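PDB 3DNF: 4-hydroxy-3-methylbut-2-enyl diphosphate reductase from Aquifex aeolicus, which catalyses the last step of the non-mevalonate isoprenoid pathway, the reductive conversion of HMBPP into isopentenyl and dimethylallyl diphosphate, using an iron-sulfur cluster. Local coordinates for residues E145-E148 with D149-E152; A264-D268 with W269-Q273. All blocks are in the same frame, centred on the assembly; numbering follows the deposited sequence.

Contact 1: residues E145-E148 with D149-E152; sequences ETLE and DIGE
Asp149 folds its carboxylate back toward the preceding residues and accepts two successive backbone N-H groups with one oxygen. Asp149 OD2 takes the N-H of Glu145 at 2.7 Å, on the lone pair that faces away from its sister oxygen, and the N-H of Thr146 at 3.0 Å, from above the carboxylate plane (48° out of it). A water adds a third donor to the same OD2 at 3.0 Å and also bonds Thr146 OG1, linking hydroxyl and carboxylate indirectly. The first torsion of Asp149 (chi1 -70°) sets CG beside its own backbone N, which directs the carboxylate toward the backbone of Glu145 and Thr146. That N in turn gives its hydrogen to Thr146 O at 2.9 Å, closing a turn; the next such bond runs from Ile150 N to Leu147 O at 3.2 Å. Ile150 packs its CG1 against the same oxygen, Leu147 O, also at 3.2 Å. Further out, Lys122 fixes the flank: its NZ forms a salt bridge with Asp149 OD1, and its backbone N bonds Glu145 OE1. Were Asp149 an alanine, the N-H groups of Glu145 and Thr146 would probably lose their shared acceptor, and Lys122 NZ a carboxylate partner. Below, Ile150 rests on Val144 and on Ile179 of helix 169-182. The whole is a short 3-10 turn with a side-chain-to-backbone tie, set where the chain leaves edge strand 141-144 of one of the protein's parallel beta-sheets.

Contact 2: residues A264-D268 with W269-Q273; sequences ASTPD and WIIEQ
With chi1 at 65°, Trp269 carries its indole between its own backbone N and carbonyl carbon, and this swings the ring alongside Pro267; in Thr266 a chi1 of -58° puts CG2 anti to the backbone N, where it meets Ile270 and Ile271. Both side chains lie at the start of a helix: Pro267 occupies the N-cap position of helix 268-281, which follows strand 257-262 in an open alpha/beta lobe. The proline ring has no acceptor with which to cap the N-H groups at the start of the first turn. Its carbonyl O accepts Ile271 N in the i to i+4 way at 3.4 Å and Ile270 N at i+3, 3.2 Å from Pro267 O, both weakly; the next i to i+4 bond, Glu272 N to Asp268 O at 3.0 Å, is firmer. The ring contributes apolar packing, Pro267 CB lying 3.5 Å from Trp269 CD1. Pro267 CG touches both the indole, met obliquely with NE1 of Trp269 at 3.3 Å, and the Ile270 CD1 methyl at 3.6 Å, which approach it from directions roughly at right angles. The indole N-H itself is engaged elsewhere, by Glu46 OE1 of helix 44-53, and the same helix meets the proline ring and Ile270. On the inner side Thr266 CG2 sits 3.8 Å from Ile271 CG1, while Thr266 and Ile270 both touch Ile216 of strand 212-216, seating the helix start on the sheet. Ser265, predicted to bind the substrate and both products, directly precedes Thr266. Within the helix, Ile270 CG1 rides 3.5 Å above one face of the Trp269 ring, displaced toward its rim.

Along the chain contact 1 closes well before contact 2 opens, and the two share no helix, strand or sheet. Their centres lie about 38 Å apart, on opposite sides of the chain's centre, and their nearest atoms are still about 19 Å from each other. Contact 1 follows edge strand 141-144 at the surface of one parallel sheet; contact 2 follows the inner strand 257-262 of another, with the Thr266 side chain about 13 Å from the iron-sulfur cluster. In this trilobal protein, two junctions after strands of separate sheets thus both come near predicted substrate-binding residues: the Glu145 side chain lies about 8 Å from that of His124, and contact 2 contains Ser265.

Contact 1: residues E145-E148 with D149-E152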
ATOM      1  N   GLU B 145      -2.268 -12.497  -7.988  1.00 32.58           N
ATOM      2  CA  GLU B 145      -1.007 -12.918  -8.588  1.00 34.04           C
ATOM      3  C   GLU B 145      -0.514 -11.875  -9.573  1.00 35.22           C
ATOM      4  O   GLU B 145       0.699 -11.699  -9.763  1.00 35.72           O
ATOM      5  CB  GLU B 145      -1.137 -14.295  -9.250  1.00 34.65           C
ATOM      6  CG  GLU B 145       0.199 -14.777  -9.782  1.00 37.40           C
ATOM      7  CD  GLU B 145       0.199 -16.219 -10.219  1.00 42.88           C
ATOM      8  OE1 GLU B 145      -0.748 -16.975  -9.878  1.00 41.69           O
ATOM      9  OE2 GLU B 145       1.194 -16.596 -10.884  1.00 45.24           O
ATOM     10  N   THR B 146      -1.461 -11.191 -10.191  1.00 36.19           N
ATOM     11  CA  THR B 146      -1.152 -10.049 -11.035  1.00 36.70           C
ATOM     12  C   THR B 146      -2.106  -8.913 -10.679  1.00 37.66           C
ATOM     13  O   THR B 146      -3.122  -9.127 -10.024  1.00 38.00           O
ATOM     14  CB  THR B 146      -1.234 -10.377 -12.555  1.00 37.00           C
ATOM     15  OG1 THR B 146      -2.602 -10.577 -12.934  1.00 37.35           O
ATOM     16  CG2 THR B 146      -0.422 -11.605 -12.881  1.00 38.17           C
ATOM     17  N   LEU B 147      -1.796  -7.702 -11.127  1.00 37.97           N
ATOM     18  CA  LEU B 147      -2.546  -6.541 -10.692  1.00 39.54           C
ATOM     19  C   LEU B 147      -4.026  -6.613 -11.107  1.00 39.83           C
ATOM     20  O   LEU B 147      -4.890  -6.103 -10.400  1.00 40.56           O
ATOM     21  CB  LEU B 147      -1.860  -5.254 -11.155  1.00 39.30           C
ATOM     22  CG  LEU B 147      -1.991  -3.971 -10.328  1.00 39.96           C
ATOM     23  CD1 LEU B 147      -1.730  -4.148  -8.829  1.00 40.73           C
ATOM     24  CD2 LEU B 147      -1.039  -2.931 -10.912  1.00 41.12           C
ATOM     25  N   GLU B 148      -4.309  -7.308 -12.208  1.00 40.12           N
ATOM     26  CA  GLU B 148      -5.684  -7.467 -12.698  1.00 40.76           C
ATOM     27  C   GLU B 148      -6.555  -8.274 -11.730  1.00 39.48           C
ATOM     28  O   GLU B 148      -7.789  -8.140 -11.751  1.00 40.40           O
ATOM     29  CB  GLU B 148      -5.706  -8.109 -14.093  1.00 41.34           C
ATOM     30  CG  GLU B 148      -5.773  -7.105 -15.232  1.00 44.66           C
ATOM     31  CD  GLU B 148      -6.658  -7.588 -16.388  1.00 49.26           C
ATOM     32  OE1 GLU B 148      -6.593  -8.793 -16.739  1.00 50.56           O
ATOM     33  OE2 GLU B 148      -7.414  -6.758 -16.955  1.00 51.92           O
ATOM     34  N   ASP B 149      -5.913  -9.066 -10.866  1.00 37.08           N
ATOM     35  CA  ASP B 149      -6.619  -9.862  -9.845  1.00 36.07           C
ATOM     36  C   ASP B 149      -7.306  -9.035  -8.742  1.00 34.81           C
ATOM     37  O   ASP B 149      -8.186  -9.541  -8.052  1.00 33.44           O
ATOM     38  CB  ASP B 149      -5.676 -10.869  -9.187  1.00 35.39           C
ATOM     39  CG  ASP B 149      -5.250 -12.000 -10.115  1.00 38.19           C
ATOM     40  OD1 ASP B 149      -6.013 -12.370 -11.020  1.00 40.29           O
ATOM     41  OD2 ASP B 149      -4.156 -12.575  -9.903  1.00 39.21           O
ATOM     42  N   ILE B 150      -6.916  -7.774  -8.554  1.00 34.20           N
ATOM     43  CA  ILE B 150      -7.440  -6.996  -7.421  1.00 33.58           C
ATOM     44  C   ILE B 150      -8.910  -6.540  -7.527  1.00 33.55           C
ATOM     45  O   ILE B 150      -9.515  -6.164  -6.521  1.00 32.86           O
ATOM     46  CB  ILE B 150      -6.543  -5.788  -7.055  1.00 34.16           C
ATOM     47  CG1 ILE B 150      -6.618  -4.704  -8.130  1.00 34.12           C
ATOM     48  CG2 ILE B 150      -5.123  -6.237  -6.828  1.00 33.60           C
ATOM     49  CD1 ILE B 150      -5.946  -3.405  -7.688  1.00 34.99           C
ATOM     50  N   GLY B 151      -9.466  -6.568  -8.745  1.00 33.07           N
ATOM     51  CA  GLY B 151     -10.861  -6.179  -9.000  1.00 33.93           C
ATOM     52  C   GLY B 151     -11.882  -6.564  -7.937  1.00 34.43           C
ATOM     53  O   GLY B 151     -12.638  -5.723  -7.462  1.00 35.31           O
ATOM     54  N   GLU B 152     -11.915  -7.844  -7.569  1.00 35.04           N
ATOM     55  CA  GLU B 152     -12.898  -8.329  -6.603  1.00 34.63           C
ATOM     56  C   GLU B 152     -12.709  -7.715  -5.194  1.00 34.06           C
ATOM     57  O   GLU B 152     -13.688  -7.423  -4.512  1.00 34.08           O
ATOM     58  CB  GLU B 152     -12.884  -9.857  -6.555  1.00 35.53           C
ATOM     59  CG  GLU B 152     -13.952 -10.493  -5.673  1.00 38.30           C
ATOM     60  CD  GLU B 152     -15.339 -10.470  -6.299  1.00 41.62           C
ATOM     61  OE1 GLU B 152     -15.471 -10.098  -7.492  1.00 41.73           O
ATOM     62  OE2 GLU B 152     -16.304 -10.815  -5.579  1.00 41.88           O
TER
HETATM   63  O   HOH W   1      -3.199 -13.710 -12.481  1.00 49.77           O

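Contact 2: residues A264-D268 with W269-Q273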
ATOM      1  N   ALA B 264      18.627 -21.605  -2.078  1.00 28.32           N
ATOM      2  CA  ALA B 264      17.753 -22.092  -1.022  1.00 29.16           C
ATOM      3  C   ALA B 264      17.572 -23.608  -1.033  1.00 29.22           C
ATOM      4  O   ALA B 264      17.098 -24.172  -0.065  1.00 30.17           O
ATOM      5  CB  ALA B 264      16.397 -21.412  -1.111  1.00 28.18           C
ATOM      6  N   SER B 265      17.953 -24.263  -2.112  1.00 28.77           N
ATOM      7  CA  SER B 265      17.745 -25.702  -2.224  1.00 29.82           C
ATOM      8  C   SER B 265      19.016 -26.515  -2.025  1.00 28.97           C
ATOM      9  O   SER B 265      19.045 -27.714  -2.339  1.00 29.28           O
ATOM     10  CB  SER B 265      17.081 -26.025  -3.569  1.00 29.82           C
ATOM     11  OG  SER B 265      15.710 -25.670  -3.525  1.00 34.44           O
ATOM     12  N   THR B 266      20.072 -25.870  -1.526  1.00 28.43           N
ATOM     13  CA  THR B 266      21.369 -26.528  -1.348  1.00 28.19           C
ATOM     14  C   THR B 266      21.605 -26.899   0.118  1.00 27.90           C
ATOM     15  O   THR B 266      21.672 -26.022   0.985  1.00 27.28           O
ATOM     16  CB  THR B 266      22.529 -25.663  -1.916  1.00 27.68           C
ATOM     17  OG1 THR B 266      22.275 -25.404  -3.303  1.00 27.37           O
ATOM     18  CG2 THR B 266      23.916 -26.381  -1.795  1.00 28.54           C
ATOM     19  N   PRO B 267      21.739 -28.211   0.395  1.00 28.44           N
ATOM     20  CA  PRO B 267      22.017 -28.653   1.744  1.00 28.43           C
ATOM     21  C   PRO B 267      23.482 -28.376   2.088  1.00 29.35           C
ATOM     22  O   PRO B 267      24.332 -28.237   1.192  1.00 28.81           O
ATOM     23  CB  PRO B 267      21.758 -30.163   1.676  1.00 28.50           C
ATOM     24  CG  PRO B 267      22.030 -30.520   0.266  1.00 28.35           C
ATOM     25  CD  PRO B 267      21.590 -29.346  -0.533  1.00 28.10           C
ATOM     26  N   ASP B 268      23.750 -28.285   3.381  1.00 29.19           N
ATOM     27  CA  ASP B 268      25.102 -28.015   3.874  1.00 29.97           C
ATOM     28  C   ASP B 268      26.145 -29.046   3.480  1.00 29.52           C
ATOM     29  O   ASP B 268      27.328 -28.715   3.395  1.00 28.82           O
ATOM     30  CB  ASP B 268      25.075 -27.904   5.393  1.00 30.68           C
ATOM     31  CG  ASP B 268      24.440 -26.612   5.873  1.00 33.47           C
ATOM     32  OD1 ASP B 268      24.254 -25.687   5.042  1.00 35.99           O
ATOM     33  OD2 ASP B 268      24.143 -26.524   7.087  1.00 36.45           O
ATOM     34  N   TRP B 269      25.736 -30.290   3.251  1.00 28.73           N
ATOM     35  CA  TRP B 269      26.721 -31.312   2.884  1.00 28.44           C
ATOM     36  C   TRP B 269      27.275 -31.097   1.482  1.00 28.70           C
ATOM     37  O   TRP B 269      28.416 -31.482   1.199  1.00 28.71           O
ATOM     38  CB  TRP B 269      26.184 -32.740   3.053  1.00 27.69           C
ATOM     39  CG  TRP B 269      25.065 -33.116   2.161  1.00 26.41           C
ATOM     40  CD1 TRP B 269      23.736 -32.996   2.437  1.00 25.70           C
ATOM     41  CD2 TRP B 269      25.153 -33.716   0.859  1.00 25.05           C
ATOM     42  NE1 TRP B 269      22.993 -33.470   1.400  1.00 25.31           N
ATOM     43  CE2 TRP B 269      23.827 -33.917   0.412  1.00 25.70           C
ATOM     44  CE3 TRP B 269      26.213 -34.102   0.031  1.00 26.00           C
ATOM     45  CZ2 TRP B 269      23.534 -34.483  -0.832  1.00 25.20           C
ATOM     46  CZ3 TRP B 269      25.922 -34.660  -1.204  1.00 26.17           C
ATOM     47  CH2 TRP B 269      24.593 -34.856  -1.622  1.00 26.64           C
ATOM     48  N   ILE B 270      26.470 -30.491   0.611  1.00 28.99           N
ATOM     49  CA  ILE B 270      26.954 -30.118  -0.730  1.00 29.54           C
ATOM     50  C   ILE B 270      27.934 -28.940  -0.629  1.00 30.08           C
ATOM     51  O   ILE B 270      28.979 -28.966  -1.269  1.00 29.26           O
ATOM     52  CB  ILE B 270      25.806 -29.863  -1.743  1.00 29.65           C
ATOM     53  CG1 ILE B 270      25.161 -31.200  -2.120  1.00 28.32           C
ATOM     54  CG2 ILE B 270      26.332 -29.144  -3.015  1.00 31.00           C
ATOM     55  CD1 ILE B 270      23.788 -31.110  -2.814  1.00 29.94           C
ATOM     56  N   ILE B 271      27.594 -27.926   0.170  1.00 30.18           N
ATOM     57  CA  ILE B 271      28.507 -26.801   0.423  1.00 30.75           C
ATOM     58  C   ILE B 271      29.865 -27.255   0.988  1.00 31.47           C
ATOM     59  O   ILE B 271      30.914 -26.717   0.616  1.00 31.17           O
ATOM     60  CB  ILE B 271      27.870 -25.731   1.351  1.00 30.62           C
ATOM     61  CG1 ILE B 271      26.524 -25.248   0.797  1.00 30.43           C
ATOM     62  CG2 ILE B 271      28.831 -24.543   1.578  1.00 30.58           C
ATOM     63  CD1 ILE B 271      25.723 -24.386   1.798  1.00 30.75           C
ATOM     64  N   GLU B 272      29.847 -28.247   1.874  1.00 31.97           N
ATOM     65  CA  GLU B 272      31.091 -28.819   2.416  1.00 32.33           C
ATOM     66  C   GLU B 272      31.885 -29.592   1.373  1.00 32.41           C
ATOM     67  O   GLU B 272      33.120 -29.556   1.382  1.00 32.40           O
ATOM     68  CB  GLU B 272      30.812 -29.703   3.638  1.00 32.43           C
ATOM     69  CG  GLU B 272      30.198 -28.953   4.831  1.00 34.14           C
ATOM     70  CD  GLU B 272      31.018 -27.733   5.262  1.00 37.20           C
ATOM     71  OE1 GLU B 272      32.246 -27.870   5.412  1.00 35.78           O
ATOM     72  OE2 GLU B 272      30.427 -26.642   5.440  1.00 39.66           O
ATOM     73  N   GLN B 273      31.179 -30.286   0.481  1.00 32.74           N
ATOM     74  CA  GLN B 273      31.803 -30.992  -0.635  1.00 33.23           C
ATOM     75  C   GLN B 273      32.567 -30.014  -1.517  1.00 33.42           C
ATOM     76  O   GLN B 273      33.692 -30.290  -1.931  1.00 33.96           O
ATOM     77  CB  GLN B 273      30.758 -31.726  -1.471  1.00 33.27           C
ATOM     78  CG  GLN B 273      30.278 -33.035  -0.869  1.00 33.51           C
ATOM     79  CD  GLN B 273      29.562 -33.924  -1.866  1.00 33.81           C
ATOM     80  OE1 GLN B 273      29.397 -35.116  -1.624  1.00 34.70           O
ATOM     81  NE2 GLN B 273      29.126 -33.351  -2.988  1.00 33.72           N
TER